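Local coordinates for SIR4-interacting protein SIF2 (Saccharomyces cerevisiae, PDB 1R5M), which antagonizes telomeric silencing in yeast and acts as a transcription corepressor within the Set3C complex, at residues 35-41 with 384-388; 50-56 with 114-120; 154-159 with 211-217. All coordinates share one frame; numbering follows the deposited sequence.

Contact 1 of 3, residues 35-41 with 384-388; sequences FVKILKE and LYASY
The N-terminal strand that closes the eight-bladed WD40 propeller is zipped here to the outermost strand of the seventh blade: Lys37 pairs with Ala386 and Ile38 with Ser387, in parallel. Three backbone bonds make the seam. Lys37 N donates a hydrogen bond to Tyr385 O at 3.0 Å, nearly straight (171°), Lys37 O accepts from Ser387 N at 2.9 Å, and Leu39 N donates to Ser387 O. A water bonded to both Phe35 O and Tyr385 O prolongs the pairing beyond the ladder. On the side of Lys37 and Ala386, the lysine chain runs over a face of the Tyr385 ring, with CD 4.2 Å from the ring centroid in a CH-pi contact, while Leu39 CD2 rests on Ala386 CB at 3.5 Å. Tyr388 turns the edge of its ring to Leu39 O, which lies in the ring plane 3.3 Å from CD1. With CG opposite its backbone N (chi1 -176°), the Tyr385 ring stands up beside Lys37, its OH bonded to Pro424 O and its ring in a cation-pi contact with Lys344. A serine in place of Tyr385 would probably leave the methylenes of Lys37 without their ring and Pro424 O without this hydroxyl donor. Tyr385 and Ala386 form a classic beta bulge opposite Val356 of strand 354-358, and strand 37-44 continues antiparallel to strand 419-422, completing the final blade.

Contact 2 of 3, residues 50-56 with 114-120; sequences SSTWNPL and LAWSHDG. With SO4 (sulfate ion), chain C.
Trp116 packs against the chain from Thr52 to Pro55 in the tight half of this contact, where the innermost strands of the first two WD repeats run side by side. The strand axes lie 4° from parallel but 7.1 Å apart, and side chains bridge the gap. Trp116 NE1 donates to Thr52 O at 2.9 Å; the oxygen lies close to the plane of the indole, yet the donor stands above the carbonyl plane, 57° out of it. Asn54 covers a face of the same ring: its CA sits 3.7 Å from the centroid of the five-membered ring, and ND2 hangs 3.2 Å above the ring plane toward the rim. The amide is fixed from both ends. ND2 donates to Gly120 O at 2.8 Å, in the carbonyl plane and on a lone pair, whereas OD1 accepts from Leu56 N in an Asx turn and also from Asp57 N. Pro55 fills the corner, its CD against Trp116 CB at 3.6 Å and its CG against the type I turn from Ser117 to Gly120.

Toward Ser50 the contact is looser and wet. One water joins Ser50 OG to Leu114 N, a second joins Thr52 OG1 to Trp116 N, and Thr52 OG1 donates to O4 of a sulfate ion, probably from the crystallisation liquor, at 2.8 Å. Thr52 CG2 still touches Leu114 CB, 3.7 Å away. The indole N-H and the Asn54 amide find protein partners that fix their end in position and rotation, while the water-bridged Thr52 end, able to hold an anion, is probably more adaptable.

Contact 3 of 3, residues 154-159 with 211-217; sequences SVKWNK and DVEWVDD
Lys156 reaches from the inner strand of the third WD repeat across to the segment 211-217 of the fourth, and every part of its chain finds a partner there. CB lies 3.8 Å from Trp214 CD1. CG slides past Val212, coming within 3.7 Å of its CG2. The chain then bends at chi2 (-68°), which turns CD alongside Glu213 OE1 and leaves CE 3.5 Å from Asp211 OD1. A second bend at chi4 brings NZ among three oxygens: Val212 O at 2.7 Å, almost in line with its C=O bond, and two salt-bridge partners, Asp211 OD1 and Glu213 OE1, each 3.1 Å from NZ. A water links NZ to Asp211 OD2 as well. Asp211 OD1 also accepts from Val212 N on the same face, so the carboxylate is held by the following backbone N-H as well as by the lysine. Both acids have further mates on the next blade, Leu253 N and Phe255 N, and this gathering of negative charge probably keeps the ammonium ionised.

Farther along, Trp214 NE1 donates to Lys156 O at 2.9 Å, and Asn158 CB makes a CH-pi contact over the six-membered ring of Trp214, 3.4 Å from its centroid. Asn158 OD1 accepts from Thr162 N and His163 N. An inner-strand tryptophan bonded to the preceding inner strand recurs here between blades, part of the blade-to-blade packing of this WD40 propeller.

Overall arrangement
Contacts 2 and 3 join successive blades near the middle of the propeller and are partly buried; contact 1 lies at the surface, its centre about 22 Å from the centre of the chain, and contact 3 is on the opposite side of that centre. The inner pair touch one another: Trp157 NE1 bonds to Ala115 O and His118 NE2 to Trp157 O, so the indole-to-carbonyl link runs from blade to blade. Contact 1 relies instead on a parallel backbone ladder between strands distant in sequence. Both inner contacts set an asparagine over the indole and hold bridging waters, but contact 3 adds a salt-bridge network. Strand 37-44 leads into strand 50-53, connecting outer closure with inner ring.

Contact 1 of 3, residues 35-41 with 384-388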
loop_
_atom_site.group_PDB
_atom_site.type_symbol
_atom_site.label_atom_id
_atom_site.label_comp_id
_atom_site.label_asym_id
_atom_site.label_seq_id
_atom_site.Cartn_x
_atom_site.Cartn_y
_atom_site.Cartn_z
ATOM N N PHE A 35 -24.496 -14.081 -7.756
ATOM C CA PHE A 35 -24.915 -13.462 -6.503
ATOM C C PHE A 35 -23.856 -12.499 -5.962
ATOM O O PHE A 35 -22.760 -12.914 -5.587
ATOM C CB PHE A 35 -25.235 -14.555 -5.470
ATOM C CG PHE A 35 -25.195 -14.088 -4.037
ATOM C CD1 PHE A 35 -25.794 -12.891 -3.656
ATOM C CD2 PHE A 35 -24.557 -14.854 -3.066
ATOM C CE1 PHE A 35 -25.754 -12.464 -2.331
ATOM C CE2 PHE A 35 -24.513 -14.438 -1.738
ATOM C CZ PHE A 35 -25.112 -13.239 -1.371
ATOM N N VAL A 36 -24.193 -11.213 -5.938
ATOM C CA VAL A 36 -23.286 -10.185 -5.435
ATOM C C VAL A 36 -23.692 -9.825 -4.013
ATOM O O VAL A 36 -24.841 -9.460 -3.762
ATOM C CB VAL A 36 -23.347 -8.900 -6.290
ATOM C CG1 VAL A 36 -22.452 -7.827 -5.681
ATOM C CG2 VAL A 36 -22.924 -9.201 -7.724
ATOM N N LYS A 37 -22.756 -9.930 -3.079
ATOM C CA LYS A 37 -23.049 -9.607 -1.690
ATOM C C LYS A 37 -23.033 -8.101 -1.469
ATOM O O LYS A 37 -22.236 -7.386 -2.072
ATOM C CB LYS A 37 -22.021 -10.267 -0.769
ATOM C CG LYS A 37 -21.999 -11.785 -0.866
ATOM C CD LYS A 37 -20.912 -12.373 0.015
ATOM C CE LYS A 37 -20.799 -13.877 -0.183
ATOM N NZ LYS A 37 -22.081 -14.571 0.111
ATOM N N ILE A 38 -23.934 -7.622 -0.619
ATOM C CA ILE A 38 -23.992 -6.201 -0.303
ATOM C C ILE A 38 -23.418 -6.083 1.106
ATOM O O ILE A 38 -24.023 -6.524 2.089
ATOM C CB ILE A 38 -25.439 -5.671 -0.361
ATOM C CG1 ILE A 38 -26.046 -5.996 -1.731
ATOM C CG2 ILE A 38 -25.446 -4.162 -0.139
ATOM C CD1 ILE A 38 -27.493 -5.557 -1.900
ATOM N N LEU A 39 -22.228 -5.499 1.184
ATOM C CA LEU A 39 -21.504 -5.358 2.440
ATOM C C LEU A 39 -22.114 -4.380 3.427
ATOM O O LEU A 39 -22.661 -3.342 3.044
ATOM C CB LEU A 39 -20.059 -4.958 2.138
ATOM C CG LEU A 39 -19.320 -5.888 1.169
ATOM C CD1 LEU A 39 -17.955 -5.290 0.860
ATOM C CD2 LEU A 39 -19.175 -7.292 1.767
ATOM N N LYS A 40 -22.002 -4.714 4.708
ATOM C CA LYS A 40 -22.536 -3.873 5.768
ATOM C C LYS A 40 -21.429 -3.289 6.631
ATOM O O LYS A 40 -20.377 -3.903 6.815
ATOM C CB LYS A 40 -23.465 -4.683 6.675
ATOM C CG LYS A 40 -22.730 -5.694 7.548
ATOM C CD LYS A 40 -23.688 -6.509 8.398
ATOM C CE LYS A 40 -22.924 -7.478 9.282
ATOM N NZ LYS A 40 -23.820 -8.478 9.923
ATOM N N GLU A 41 -21.674 -2.099 7.162
ATOM C CA GLU A 41 -20.714 -1.475 8.057
ATOM C C GLU A 41 -20.909 -2.115 9.430
ATOM O O GLU A 41 -22.043 -2.355 9.851
ATOM C CB GLU A 41 -20.973 0.029 8.157
ATOM C CG GLU A 41 -20.267 0.689 9.334
ATOM C CD GLU A 41 -20.522 2.178 9.413
ATOM O OE1 GLU A 41 -19.906 2.931 8.630
ATOM O OE2 GLU A 41 -21.346 2.595 10.257
ATOM N N LEU A 384 -17.438 -10.545 -9.540
ATOM C CA LEU A 384 -17.682 -9.539 -8.515
ATOM C C LEU A 384 -18.254 -10.279 -7.310
ATOM O O LEU A 384 -19.338 -10.858 -7.378
ATOM C CB LEU A 384 -18.679 -8.488 -9.006
ATOM C CG LEU A 384 -19.050 -7.409 -7.985
ATOM C CD1 LEU A 384 -17.794 -6.668 -7.526
ATOM C CD2 LEU A 384 -20.044 -6.439 -8.611
ATOM N N TYR A 385 -17.516 -10.261 -6.207
ATOM C CA TYR A 385 -17.930 -10.958 -4.997
ATOM C C TYR A 385 -18.878 -10.150 -4.122
ATOM O O TYR A 385 -19.878 -10.674 -3.620
ATOM C CB TYR A 385 -16.685 -11.333 -4.189
ATOM C CG TYR A 385 -16.950 -12.149 -2.945
ATOM C CD1 TYR A 385 -17.398 -13.465 -3.034
ATOM C CD2 TYR A 385 -16.736 -11.611 -1.676
ATOM C CE1 TYR A 385 -17.624 -14.226 -1.892
ATOM C CE2 TYR A 385 -16.960 -12.363 -0.528
ATOM C CZ TYR A 385 -17.403 -13.669 -0.644
ATOM O OH TYR A 385 -17.618 -14.420 0.488
ATOM N N ALA A 386 -18.560 -8.873 -3.938
ATOM C CA ALA A 386 -19.369 -8.014 -3.088
ATOM C C ALA A 386 -19.121 -6.541 -3.372
ATOM O O ALA A 386 -18.120 -6.177 -3.987
ATOM C CB ALA A 386 -19.059 -8.316 -1.627
ATOM N N SER A 387 -20.045 -5.699 -2.919
ATOM C CA SER A 387 -19.932 -4.257 -3.102
ATOM C C SER A 387 -20.403 -3.514 -1.857
ATOM O O SER A 387 -21.269 -3.997 -1.122
ATOM C CB SER A 387 -20.775 -3.796 -4.297
ATOM O OG SER A 387 -20.342 -4.379 -5.511
ATOM N N TYR A 388 -19.813 -2.343 -1.625
ATOM C CA TYR A 388 -20.165 -1.481 -0.499
ATOM C C TYR A 388 -20.400 -0.090 -1.081
ATOM O O TYR A 388 -19.544 0.446 -1.786
ATOM C CB TYR A 388 -19.024 -1.427 0.520
ATOM C CG TYR A 388 -19.335 -0.597 1.747
ATOM C CD1 TYR A 388 -20.358 -0.963 2.620
ATOM C CD2 TYR A 388 -18.594 0.549 2.046
ATOM C CE1 TYR A 388 -20.637 -0.212 3.766
ATOM C CE2 TYR A 388 -18.864 1.306 3.185
ATOM C CZ TYR A 388 -19.885 0.919 4.041
ATOM O OH TYR A 388 -20.144 1.656 5.176
HETATM O O HOH W 1 -20.768 -13.212 -4.015
#

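Contact 2 of 3, residues 50-56 with 114-120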
loop_
_atom_site.group_PDB
_atom_site.type_symbol
_atom_site.label_atom_id
_atom_site.label_comp_id
_atom_site.label_asym_id
_atom_site.label_seq_id
_atom_site.Cartn_x
_atom_site.Cartn_y
_atom_site.Cartn_z
ATOM N N SER A 50 -5.952 7.299 6.352
ATOM C CA SER A 50 -5.585 5.987 5.830
ATOM C C SER A 50 -5.509 5.051 7.027
ATOM O O SER A 50 -5.567 5.495 8.174
ATOM C CB SER A 50 -4.227 6.037 5.127
ATOM O OG SER A 50 -3.177 6.233 6.059
ATOM N N SER A 51 -5.389 3.756 6.770
ATOM C CA SER A 51 -5.305 2.802 7.863
ATOM C C SER A 51 -4.593 1.543 7.410
ATOM O O SER A 51 -4.417 1.308 6.216
ATOM C CB SER A 51 -6.708 2.456 8.386
ATOM O OG SER A 51 -7.455 1.713 7.436
ATOM N N THR A 52 -4.158 0.750 8.380
ATOM C CA THR A 52 -3.481 -0.498 8.090
ATOM C C THR A 52 -3.661 -1.433 9.285
ATOM O O THR A 52 -3.418 -1.056 10.433
ATOM C CB THR A 52 -1.978 -0.263 7.774
ATOM O OG1 THR A 52 -1.340 -1.519 7.518
ATOM C CG2 THR A 52 -1.280 0.455 8.920
ATOM N N TRP A 53 -4.126 -2.646 9.006
ATOM C CA TRP A 53 -4.358 -3.631 10.055
ATOM C C TRP A 53 -3.079 -4.347 10.453
ATOM O O TRP A 53 -2.150 -4.479 9.657
ATOM C CB TRP A 53 -5.381 -4.671 9.591
ATOM C CG TRP A 53 -6.746 -4.122 9.335
ATOM C CD1 TRP A 53 -7.171 -3.468 8.215
ATOM C CD2 TRP A 53 -7.877 -4.203 10.211
ATOM N NE1 TRP A 53 -8.503 -3.137 8.337
ATOM C CE2 TRP A 53 -8.959 -3.577 9.553
ATOM C CE3 TRP A 53 -8.080 -4.743 11.488
ATOM C CZ2 TRP A 53 -10.232 -3.477 10.130
ATOM C CZ3 TRP A 53 -9.349 -4.642 12.063
ATOM C CH2 TRP A 53 -10.406 -4.013 11.380
ATOM N N ASN A 54 -3.037 -4.813 11.695
ATOM C CA ASN A 54 -1.875 -5.532 12.182
ATOM C C ASN A 54 -1.729 -6.807 11.349
ATOM O O ASN A 54 -2.705 -7.517 11.110
ATOM C CB ASN A 54 -2.064 -5.868 13.655
ATOM C CG ASN A 54 -0.804 -6.413 14.284
ATOM O OD1 ASN A 54 -0.439 -7.568 14.073
ATOM N ND2 ASN A 54 -0.118 -5.572 15.050
ATOM N N PRO A 55 -0.505 -7.116 10.894
ATOM C CA PRO A 55 -0.315 -8.320 10.083
ATOM C C PRO A 55 -0.565 -9.663 10.763
ATOM O O PRO A 55 -0.765 -10.670 10.082
ATOM C CB PRO A 55 1.125 -8.176 9.587
ATOM C CG PRO A 55 1.790 -7.429 10.705
ATOM C CD PRO A 55 0.762 -6.377 11.056
ATOM N N LEU A 56 -0.570 -9.686 12.089
ATOM C CA LEU A 56 -0.769 -10.946 12.799
ATOM C C LEU A 56 -1.972 -11.000 13.735
ATOM O O LEU A 56 -2.357 -12.082 14.180
ATOM C CB LEU A 56 0.504 -11.309 13.568
ATOM C CG LEU A 56 1.713 -11.591 12.670
ATOM C CD1 LEU A 56 2.933 -11.882 13.523
ATOM C CD2 LEU A 56 1.406 -12.771 11.754
ATOM N N LEU A 114 1.423 5.001 7.512
ATOM C CA LEU A 114 1.515 4.093 8.653
ATOM C C LEU A 114 2.036 2.764 8.120
ATOM O O LEU A 114 1.611 2.309 7.054
ATOM C CB LEU A 114 0.155 3.868 9.320
ATOM C CG LEU A 114 -0.547 5.105 9.885
ATOM C CD1 LEU A 114 -1.451 5.687 8.814
ATOM C CD2 LEU A 114 -1.362 4.729 11.112
ATOM N N ALA A 115 2.952 2.142 8.856
ATOM C CA ALA A 115 3.511 0.870 8.419
ATOM C C ALA A 115 3.898 -0.035 9.581
ATOM O O ALA A 115 4.795 0.292 10.355
ATOM C CB ALA A 115 4.734 1.113 7.532
ATOM N N TRP A 116 3.209 -1.165 9.696
ATOM C CA TRP A 116 3.509 -2.153 10.732
ATOM C C TRP A 116 4.746 -2.938 10.323
ATOM O O TRP A 116 5.003 -3.130 9.132
ATOM C CB TRP A 116 2.381 -3.185 10.872
ATOM C CG TRP A 116 1.122 -2.715 11.501
ATOM C CD1 TRP A 116 -0.043 -2.385 10.865
ATOM C CD2 TRP A 116 0.867 -2.583 12.901
ATOM N NE1 TRP A 116 -1.009 -2.064 11.787
ATOM C CE2 TRP A 116 -0.477 -2.174 13.045
ATOM C CE3 TRP A 116 1.645 -2.771 14.051
ATOM C CZ2 TRP A 116 -1.062 -1.949 14.294
ATOM C CZ3 TRP A 116 1.064 -2.547 15.295
ATOM C CH2 TRP A 116 -0.277 -2.140 15.406
ATOM N N SER A 117 5.506 -3.399 11.311
ATOM C CA SER A 117 6.661 -4.237 11.032
ATOM C C SER A 117 6.055 -5.594 10.654
ATOM O O SER A 117 4.899 -5.874 10.983
ATOM C CB SER A 117 7.538 -4.369 12.278
ATOM O OG SER A 117 6.805 -4.935 13.348
ATOM N N HIS A 118 6.820 -6.435 9.968
ATOM C CA HIS A 118 6.304 -7.735 9.544
ATOM C C HIS A 118 5.836 -8.629 10.689
ATOM O O HIS A 118 4.924 -9.437 10.524
ATOM C CB HIS A 118 7.361 -8.455 8.703
ATOM C CG HIS A 118 7.611 -7.807 7.378
ATOM N ND1 HIS A 118 6.654 -7.748 6.388
ATOM C CD2 HIS A 118 8.699 -7.168 6.888
ATOM C CE1 HIS A 118 7.143 -7.101 5.344
ATOM N NE2 HIS A 118 8.382 -6.739 5.622
ATOM N N ASP A 119 6.456 -8.468 11.850
ATOM C CA ASP A 119 6.122 -9.254 13.034
ATOM C C ASP A 119 4.901 -8.693 13.762
ATOM O O ASP A 119 4.379 -9.318 14.689
ATOM C CB ASP A 119 7.302 -9.227 13.983
ATOM C CG ASP A 119 7.751 -7.813 14.260
ATOM O OD1 ASP A 119 8.484 -7.244 13.422
ATOM O OD2 ASP A 119 7.346 -7.260 15.293
ATOM N N GLY A 120 4.473 -7.497 13.363
ATOM C CA GLY A 120 3.313 -6.875 13.975
ATOM C C GLY A 120 3.513 -6.274 15.355
ATOM O O GLY A 120 2.551 -5.829 15.973
HETATM S S SO4 C . -2.058 -2.063 3.836
HETATM O O1 SO4 C . -1.340 -2.855 2.818
HETATM O O2 SO4 C . -1.398 -0.756 4.008
HETATM O O3 SO4 C . -3.453 -1.852 3.394
HETATM O O4 SO4 C . -2.034 -2.781 5.122
HETATM O O HOH W 2 -0.693 4.606 5.242
HETATM O O HOH W 3 1.355 -1.910 7.584
#

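Contact 3 of 3, residues 154-159 with 211-217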
loop_
_atom_site.group_PDB
_atom_site.type_symbol
_atom_site.label_atom_id
_atom_site.label_comp_id
_atom_site.label_asym_id
_atom_site.label_seq_id
_atom_site.Cartn_x
_atom_site.Cartn_y
_atom_site.Cartn_z
ATOM N N SER A 154 5.899 6.721 1.595
ATOM C CA SER A 154 6.128 5.287 1.693
ATOM C C SER A 154 7.136 4.933 2.778
ATOM O O SER A 154 8.111 5.652 2.996
ATOM C CB SER A 154 6.615 4.750 0.340
ATOM O OG SER A 154 6.760 3.337 0.363
ATOM N N VAL A 155 6.873 3.826 3.466
ATOM C CA VAL A 155 7.755 3.308 4.511
ATOM C C VAL A 155 7.706 1.790 4.397
ATOM O O VAL A 155 6.629 1.195 4.468
ATOM C CB VAL A 155 7.289 3.703 5.927
ATOM C CG1 VAL A 155 8.165 3.009 6.973
ATOM C CG2 VAL A 155 7.369 5.209 6.100
ATOM N N LYS A 156 8.867 1.170 4.205
ATOM C CA LYS A 156 8.940 -0.283 4.074
ATOM C C LYS A 156 9.954 -0.864 5.059
ATOM O O LYS A 156 11.076 -0.369 5.172
ATOM C CB LYS A 156 9.338 -0.678 2.643
ATOM C CG LYS A 156 8.341 -0.277 1.548
ATOM C CD LYS A 156 7.045 -1.064 1.658
ATOM C CE LYS A 156 6.075 -0.749 0.510
ATOM N NZ LYS A 156 6.525 -1.241 -0.828
ATOM N N TRP A 157 9.539 -1.912 5.765
ATOM C CA TRP A 157 10.391 -2.599 6.734
ATOM C C TRP A 157 11.120 -3.754 6.068
ATOM O O TRP A 157 10.568 -4.411 5.184
ATOM C CB TRP A 157 9.556 -3.215 7.855
ATOM C CG TRP A 157 8.966 -2.278 8.837
ATOM C CD1 TRP A 157 7.837 -1.528 8.690
ATOM C CD2 TRP A 157 9.429 -2.056 10.169
ATOM N NE1 TRP A 157 7.560 -0.857 9.861
ATOM C CE2 TRP A 157 8.524 -1.164 10.784
ATOM C CE3 TRP A 157 10.524 -2.529 10.907
ATOM C CZ2 TRP A 157 8.676 -0.736 12.106
ATOM C CZ3 TRP A 157 10.676 -2.104 12.222
ATOM C CH2 TRP A 157 9.756 -1.215 12.807
ATOM N N ASN A 158 12.347 -4.026 6.501
ATOM C CA ASN A 158 13.070 -5.153 5.932
ATOM C C ASN A 158 12.643 -6.413 6.685
ATOM O O ASN A 158 11.911 -6.333 7.675
ATOM C CB ASN A 158 14.590 -4.922 5.999
ATOM C CG ASN A 158 15.176 -5.185 7.367
ATOM O OD1 ASN A 158 14.538 -4.955 8.392
ATOM N ND2 ASN A 158 16.420 -5.654 7.387
ATOM N N LYS A 159 13.096 -7.564 6.201
ATOM C CA LYS A 159 12.747 -8.867 6.758
ATOM C C LYS A 159 12.815 -9.047 8.277
ATOM O O LYS A 159 11.828 -9.442 8.899
ATOM C CB LYS A 159 13.604 -9.945 6.085
ATOM C CG LYS A 159 13.226 -11.374 6.448
ATOM C CD LYS A 159 11.843 -11.727 5.929
ATOM C CE LYS A 159 11.454 -13.152 6.298
ATOM N NZ LYS A 159 10.082 -13.486 5.821
ATOM N N ASP A 211 6.717 4.877 -4.355
ATOM C CA ASP A 211 6.892 3.607 -3.655
ATOM C C ASP A 211 8.367 3.216 -3.641
ATOM O O ASP A 211 9.155 3.697 -4.455
ATOM C CB ASP A 211 6.071 2.507 -4.347
ATOM C CG ASP A 211 5.611 1.413 -3.389
ATOM O OD1 ASP A 211 5.933 1.492 -2.183
ATOM O OD2 ASP A 211 4.915 0.477 -3.846
ATOM N N VAL A 212 8.725 2.362 -2.683
ATOM C CA VAL A 212 10.079 1.824 -2.536
ATOM C C VAL A 212 9.861 0.372 -2.108
ATOM O O VAL A 212 8.746 -0.002 -1.752
ATOM C CB VAL A 212 10.896 2.563 -1.449
ATOM C CG1 VAL A 212 11.084 4.027 -1.836
ATOM C CG2 VAL A 212 10.204 2.444 -0.104
ATOM N N GLU A 213 10.905 -0.451 -2.125
ATOM C CA GLU A 213 10.713 -1.850 -1.759
ATOM C C GLU A 213 12.011 -2.584 -1.448
ATOM O O GLU A 213 13.045 -2.310 -2.051
ATOM C CB GLU A 213 9.978 -2.576 -2.903
ATOM C CG GLU A 213 9.758 -4.072 -2.691
ATOM C CD GLU A 213 8.691 -4.375 -1.652
ATOM O OE1 GLU A 213 8.550 -3.583 -0.696
ATOM O OE2 GLU A 213 8.001 -5.409 -1.780
ATOM N N TRP A 214 11.951 -3.510 -0.495
ATOM C CA TRP A 214 13.118 -4.315 -0.145
ATOM C C TRP A 214 13.104 -5.530 -1.065
ATOM O O TRP A 214 12.047 -6.115 -1.301
ATOM C CB TRP A 214 13.047 -4.800 1.309
ATOM C CG TRP A 214 13.307 -3.735 2.321
ATOM C CD1 TRP A 214 12.389 -2.909 2.898
ATOM C CD2 TRP A 214 14.581 -3.359 2.853
ATOM N NE1 TRP A 214 13.014 -2.035 3.758
ATOM C CE2 TRP A 214 14.361 -2.291 3.749
ATOM C CE3 TRP A 214 15.891 -3.822 2.660
ATOM C CZ2 TRP A 214 15.404 -1.673 4.454
ATOM C CZ3 TRP A 214 16.930 -3.208 3.361
ATOM C CH2 TRP A 214 16.678 -2.144 4.246
ATOM N N VAL A 215 14.269 -5.914 -1.578
ATOM C CA VAL A 215 14.340 -7.075 -2.463
ATOM C C VAL A 215 15.236 -8.167 -1.891
ATOM O O VAL A 215 15.486 -9.187 -2.537
ATOM C CB VAL A 215 14.829 -6.683 -3.878
ATOM C CG1 VAL A 215 13.845 -5.712 -4.504
ATOM C CG2 VAL A 215 16.217 -6.070 -3.814
ATOM N N ASP A 216 15.713 -7.934 -0.673
ATOM C CA ASP A 216 16.555 -8.879 0.052
ATOM C C ASP A 216 16.707 -8.304 1.457
ATOM O O ASP A 216 16.294 -7.173 1.712
ATOM C CB ASP A 216 17.928 -9.022 -0.612
ATOM C CG ASP A 216 18.586 -10.362 -0.312
ATOM O OD1 ASP A 216 18.179 -11.029 0.664
ATOM O OD2 ASP A 216 19.517 -10.743 -1.053
ATOM N N ASP A 217 17.288 -9.075 2.369
ATOM C CA ASP A 217 17.467 -8.604 3.735
ATOM C C ASP A 217 18.303 -7.326 3.781
ATOM O O ASP A 217 18.149 -6.508 4.690
ATOM C CB ASP A 217 18.140 -9.690 4.582
ATOM C CG ASP A 217 17.300 -10.951 4.689
ATOM O OD1 ASP A 217 16.175 -10.874 5.224
ATOM O OD2 ASP A 217 17.764 -12.019 4.238
HETATM O O HOH W 4 4.182 2.326 -0.203
HETATM O O HOH W 5 3.723 -1.124 -2.132
HETATM O O HOH W 6 13.978 -7.504 3.605
#